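Long-range contacts in putative isohexenylglutaconyl-CoA hydratase (PDB 4ZU2), which probably hydrates isohexenylglutaconyl-CoA as part of citronellate breakdown, and belongs to the crotonase (enoyl-CoA hydratase/isomerase) family: residues Glu7-Leu11 with Ala34-Leu39; Val46-Arg50 with Ala101-Leu105. All coordinates share one frame; numbering follows the deposited sequence.

Contact 1 (Glu7-Leu11 with Ala34-Leu39)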
loop_
_atom_site.group_PDB
_atom_site.type_symbol
_atom_site.label_atom_id
_atom_site.label_comp_id
_atom_site.label_asym_id
_atom_site.label_seq_id
_atom_site.Cartn_x
_atom_site.Cartn_y
_atom_site.Cartn_z
ATOM N N GLU A 7 1.474 -30.539 -23.566
ATOM C CA GLU A 7 2.026 -29.656 -22.578
ATOM C C GLU A 7 1.734 -30.217 -21.124
ATOM O O GLU A 7 1.385 -31.391 -20.921
ATOM C CB GLU A 7 1.410 -28.225 -22.790
ATOM C CG GLU A 7 2.029 -27.257 -23.885
ATOM C CD GLU A 7 1.802 -25.722 -23.615
ATOM O OE1 GLU A 7 2.532 -24.837 -24.106
ATOM O OE2 GLU A 7 0.881 -25.360 -22.908
ATOM N N THR A 8 1.914 -29.361 -20.119
ATOM C CA THR A 8 1.329 -29.486 -18.785
ATOM C C THR A 8 0.231 -28.433 -18.672
ATOM O O THR A 8 -0.238 -28.112 -17.573
ATOM C CB THR A 8 2.333 -29.101 -17.684
ATOM O OG1 THR A 8 2.655 -27.690 -17.826
ATOM C CG2 THR A 8 3.605 -29.962 -17.766
ATOM N N LEU A 9 -0.149 -27.867 -19.814
ATOM C CA LEU A 9 -1.185 -26.864 -19.861
ATOM C C LEU A 9 -2.179 -27.262 -20.910
ATOM O O LEU A 9 -1.862 -27.990 -21.860
ATOM C CB LEU A 9 -0.612 -25.499 -20.244
ATOM C CG LEU A 9 0.481 -24.952 -19.338
ATOM C CD1 LEU A 9 1.099 -23.687 -19.903
ATOM C CD2 LEU A 9 -0.089 -24.723 -17.947
ATOM N N LEU A 10 -3.383 -26.767 -20.730
ATOM C CA LEU A 10 -4.374 -26.779 -21.780
ATOM C C LEU A 10 -4.719 -25.335 -22.183
ATOM O O LEU A 10 -5.199 -24.504 -21.370
ATOM C CB LEU A 10 -5.614 -27.533 -21.304
ATOM C CG LEU A 10 -5.397 -29.024 -20.981
ATOM C CD1 LEU A 10 -6.590 -29.593 -20.272
ATOM C CD2 LEU A 10 -5.097 -29.852 -22.230
ATOM N N LEU A 11 -4.469 -25.050 -23.455
ATOM C CA LEU A 11 -4.706 -23.734 -24.025
ATOM C C LEU A 11 -6.089 -23.643 -24.705
ATOM O O LEU A 11 -6.468 -24.538 -25.475
ATOM C CB LEU A 11 -3.587 -23.439 -25.015
ATOM C CG LEU A 11 -2.176 -23.748 -24.488
ATOM C CD1 LEU A 11 -1.074 -23.301 -25.446
ATOM C CD2 LEU A 11 -1.994 -23.050 -23.156
ATOM N N ALA A 34 9.033 -28.177 -16.076
ATOM C CA ALA A 34 8.300 -28.169 -17.362
ATOM C C ALA A 34 7.143 -27.124 -17.452
ATOM O O ALA A 34 7.044 -26.375 -18.431
ATOM C CB ALA A 34 7.792 -29.556 -17.665
ATOM N N MET A 35 6.299 -27.045 -16.424
ATOM C CA MET A 35 5.179 -26.106 -16.447
ATOM C C MET A 35 5.646 -24.632 -16.480
ATOM O O MET A 35 5.148 -23.857 -17.254
ATOM C CB MET A 35 4.259 -26.353 -15.255
ATOM C CG MET A 35 3.086 -25.397 -15.197
ATOM S SD MET A 35 2.027 -25.866 -13.848
ATOM C CE MET A 35 1.558 -24.466 -12.925
ATOM N N VAL A 36 6.615 -24.263 -15.654
ATOM C CA VAL A 36 7.219 -22.917 -15.720
ATOM C C VAL A 36 7.763 -22.635 -17.126
ATOM O O VAL A 36 7.582 -21.552 -17.674
ATOM C CB VAL A 36 8.395 -22.765 -14.692
ATOM C CG1 VAL A 36 9.090 -21.383 -14.824
ATOM C CG2 VAL A 36 7.907 -22.959 -13.264
ATOM N N GLY A 37 8.458 -23.605 -17.707
ATOM C CA GLY A 37 8.945 -23.435 -19.065
ATOM C C GLY A 37 7.795 -23.168 -20.032
ATOM O O GLY A 37 7.863 -22.277 -20.852
ATOM N N GLU A 38 6.721 -23.940 -19.920
ATOM C CA GLU A 38 5.648 -23.818 -20.877
ATOM C C GLU A 38 4.910 -22.496 -20.693
ATOM O O GLU A 38 4.451 -21.912 -21.665
ATOM C CB GLU A 38 4.691 -25.044 -20.836
ATOM C CG GLU A 38 5.394 -26.339 -21.336
ATOM C CD GLU A 38 4.512 -27.599 -21.275
ATOM O OE1 GLU A 38 3.496 -27.578 -20.550
ATOM O OE2 GLU A 38 4.851 -28.612 -21.936
ATOM N N LEU A 39 4.784 -22.044 -19.452
ATOM C CA LEU A 39 4.022 -20.840 -19.182
ATOM C C LEU A 39 4.759 -19.654 -19.750
ATOM O O LEU A 39 4.145 -18.714 -20.251
ATOM C CB LEU A 39 3.861 -20.625 -17.707
ATOM C CG LEU A 39 2.811 -21.479 -17.053
ATOM C CD1 LEU A 39 3.085 -21.518 -15.532
ATOM C CD2 LEU A 39 1.419 -21.003 -17.328
#
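Glu38 of the helix reaches out to Thr8, just ahead of the first strand, and its carboxylate oxygen OE1 accepts from the hydroxyl and faces the backbone N-H of the threonine. The chain of Glu38 runs extended beyond CG (chi2 178°), which carries the carboxylate clear of the helix and up to the N-terminal backbone. Thr8 OG1 donates to Glu38 OE1 at 2.9 Å, approaching from above the carboxylate plane. The backbone N-H of Thr8 points almost straight at the same oxygen, but the modelled separation is too short for its length to be trusted. With chi1 at 65°, Thr8 OG1 sits between its backbone N and carbonyl carbon, on the side that faces Glu38 OE1. The hydroxyl also presses on the helix itself, with OG1 3.3 Å from Met35 CA. The methyl CG2 faces Ala34 CB at 4.2 Å.

In this crotonase-family fold, residues 9-14 and 17-22 pair as the hairpin at one edge of the main sheet, and helix 33-47 packs over it. The axes of strand 9-11 and helix 34-39 come within 10.3 Å, their directions 24° apart.

Leu9 supplies the apolar half of the contact. Its CD1 meets Leu39 CD2 at 3.7 Å, the two side chains crossing at about a right angle, and lies 4.0 Å from Glu38 CB. Ile20 and Leu22 of the next strand also touch Leu9, while Leu22 reaches Met35 and Leu39 as well.

On the solvent side Glu7 slides past Glu38 in the opposite direction. The two carboxylates stack with nearly parallel planes, and Glu7 OE2 comes within 4.2 Å of Glu38 OE1. Their closeness would tend to raise the proton affinity of the pair, while the threonine hydroxyl bonded to Glu38 OE1 probably offsets this on the Glu38 side.

Contact 2 (Val46-Arg50 with Ala101-Leu105)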
loop_
_atom_site.group_PDB
_atom_site.type_symbol
_atom_site.label_atom_id
_atom_site.label_comp_id
_atom_site.label_asym_id
_atom_site.label_seq_id
_atom_site.Cartn_x
_atom_site.Cartn_y
_atom_site.Cartn_z
ATOM N N VAL A 46 2.466 -14.611 -27.081
ATOM C CA VAL A 46 1.408 -13.614 -27.247
ATOM C C VAL A 46 1.807 -12.176 -26.806
ATOM O O VAL A 46 1.081 -11.201 -27.046
ATOM C CB VAL A 46 0.143 -14.044 -26.475
ATOM C CG1 VAL A 46 -0.213 -15.541 -26.731
ATOM C CG2 VAL A 46 0.274 -13.761 -24.981
ATOM N N ARG A 47 2.920 -12.054 -26.101
ATOM C CA ARG A 47 3.381 -10.749 -25.604
ATOM C C ARG A 47 3.144 -9.613 -26.615
ATOM O O ARG A 47 2.511 -8.628 -26.281
ATOM C CB ARG A 47 4.861 -10.783 -25.236
ATOM C CG ARG A 47 5.308 -9.546 -24.448
ATOM C CD ARG A 47 6.832 -9.428 -24.357
ATOM N NE ARG A 47 7.410 -9.597 -25.688
ATOM C CZ ARG A 47 8.705 -9.773 -25.948
ATOM N NH1 ARG A 47 9.590 -9.785 -24.956
ATOM N NH2 ARG A 47 9.119 -9.942 -27.211
ATOM N N ASP A 48 3.628 -9.765 -27.846
ATOM C CA ASP A 48 3.505 -8.715 -28.875
ATOM C C ASP A 48 2.242 -8.836 -29.719
ATOM O O ASP A 48 2.069 -8.086 -30.663
ATOM C CB ASP A 48 4.718 -8.681 -29.820
ATOM C CG ASP A 48 6.015 -8.358 -29.107
ATOM O OD1 ASP A 48 5.983 -7.970 -27.916
ATOM O OD2 ASP A 48 7.076 -8.476 -29.760
ATOM N N ASP A 49 1.353 -9.755 -29.368
ATOM C CA ASP A 49 0.138 -9.950 -30.141
ATOM C C ASP A 49 -1.087 -9.296 -29.531
ATOM O O ASP A 49 -1.651 -9.809 -28.550
ATOM C CB ASP A 49 -0.145 -11.435 -30.300
ATOM C CG ASP A 49 -1.214 -11.695 -31.315
ATOM O OD1 ASP A 49 -2.408 -11.607 -30.967
ATOM O OD2 ASP A 49 -0.853 -11.935 -32.471
ATOM N N ARG A 50 -1.540 -8.206 -30.154
ATOM C CA ARG A 50 -2.632 -7.388 -29.607
ATOM C C ARG A 50 -4.007 -7.935 -29.965
ATOM O O ARG A 50 -5.026 -7.414 -29.506
ATOM C CB ARG A 50 -2.528 -5.939 -30.086
ATOM C CG ARG A 50 -1.313 -5.167 -29.558
ATOM C CD ARG A 50 -1.320 -4.924 -28.036
ATOM N NE ARG A 50 0.055 -4.854 -27.545
ATOM C CZ ARG A 50 0.744 -5.881 -27.065
ATOM N NH1 ARG A 50 0.187 -7.089 -26.952
ATOM N NH2 ARG A 50 2.005 -5.694 -26.692
ATOM N N ALA A 101 2.965 -8.730 -18.443
ATOM C CA ALA A 101 2.241 -9.045 -19.680
ATOM C C ALA A 101 1.341 -7.889 -20.175
ATOM O O ALA A 101 0.567 -7.354 -19.391
ATOM C CB ALA A 101 1.371 -10.312 -19.493
ATOM N N PRO A 102 1.421 -7.538 -21.485
ATOM C CA PRO A 102 0.598 -6.480 -22.107
ATOM C C PRO A 102 -0.921 -6.702 -22.006
ATOM O O PRO A 102 -1.706 -5.736 -21.924
ATOM C CB PRO A 102 1.054 -6.508 -23.570
ATOM C CG PRO A 102 2.505 -7.000 -23.482
ATOM C CD PRO A 102 2.486 -8.009 -22.409
ATOM N N GLN A 103 -1.295 -7.974 -21.987
ATOM C CA GLN A 103 -2.657 -8.442 -21.734
ATOM C C GLN A 103 -3.139 -8.188 -20.324
ATOM O O GLN A 103 -2.332 -8.159 -19.379
ATOM C CB GLN A 103 -2.694 -9.989 -21.883
ATOM C CG GLN A 103 -2.516 -10.540 -23.287
ATOM C CD GLN A 103 -1.085 -10.610 -23.737
ATOM O OE1 GLN A 103 -0.157 -10.704 -22.925
ATOM N NE2 GLN A 103 -0.893 -10.570 -25.058
ATOM N N LEU A 104 -4.464 -8.097 -20.182
ATOM C CA LEU A 104 -5.125 -8.296 -18.888
ATOM C C LEU A 104 -4.988 -9.798 -18.476
ATOM O O LEU A 104 -5.280 -10.694 -19.259
ATOM C CB LEU A 104 -6.603 -7.916 -18.973
ATOM C CG LEU A 104 -7.360 -7.791 -17.652
ATOM C CD1 LEU A 104 -7.110 -6.459 -16.975
ATOM C CD2 LEU A 104 -8.889 -8.003 -17.836
ATOM N N LEU A 105 -4.520 -10.044 -17.254
ATOM C CA LEU A 105 -4.300 -11.380 -16.746
ATOM C C LEU A 105 -5.301 -11.559 -15.635
ATOM O O LEU A 105 -5.247 -10.849 -14.627
ATOM C CB LEU A 105 -2.889 -11.537 -16.204
ATOM C CG LEU A 105 -2.593 -12.871 -15.489
ATOM C CD1 LEU A 105 -2.810 -14.115 -16.386
ATOM C CD2 LEU A 105 -1.179 -12.904 -14.956
#
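Gln103 and Val46 share the hydrogen bond that crosses this contact: Gln103 NE2 donates to Val46 O at 2.9 Å. The bond is bent, 142° at the hydrogen. Val46 O lies close to the amide plane of the glutamine, but the donor stands above the plane of the Val46 carbonyl. The opposite face of that carbonyl receives Asp49 N at 2.7 Å, so two donors grip the oxygen near the end of the helix. Gln103 gets there by a bend at chi2 (81°) that turns its amide toward the helix, and NE2 also donates to Val52 O.

A second set of polar bonds shapes the turn itself. Arg50 folds back and grips Arg47 O end-on with both terminal nitrogens, NH1 at 2.9 Å and NH2 at 3.0 Å. The acceptor lies close to the guanidinium plane, which fixes how that flat group is turned. Arg47 points its own head elsewhere, forming a salt bridge from NE to Asp48 OD1 at 3.1 Å.

Packing completes the contact. Pro102 CB sits over one face of the Arg50 guanidinium, 3.4 Å from its NH2, the two side chains crossing at about a right angle. Next to it, Pro102 CD lies 3.8 Å from Arg47 CG, so the aliphatic part of that arginine lies against the ring. Val46 CG2 lies over a face of the Gln103 amide, 3.4 Å from NE2.

The contact thus joins the C-terminal end of helix 33-47 and the turn after it to the loop that enters the parallel strand 104-109. That helix is the crossover of a beta-alpha-beta unit linking the neighbouring parallel strands 17-22 and 54-59 of this crotonase-family sheet. Helix 209-221 closes over Arg50 and Pro102 through Ala213, and strand 54-59 runs alongside, with Leu55 against Gln103.

Overall arrangement
From the N terminus, the chain forms the hairpin 9-14/17-22 and turns into helix 33-47, whose first part returns to the opening strand and closes the loop of contact 1. The helix then runs on to its C-terminal end, where contact 2 opens. Strand 54-59 and helices 70-76 and 81-99 follow before residues 101-105 come back to close it. The two loops are in series, neither nested nor crossed, with centres about 17 Å apart and nearest atoms about 8 Å apart. Together they tie the two ends of one helix to the same sheet, at its edge hairpin and at the entry to its inner strand 104-109.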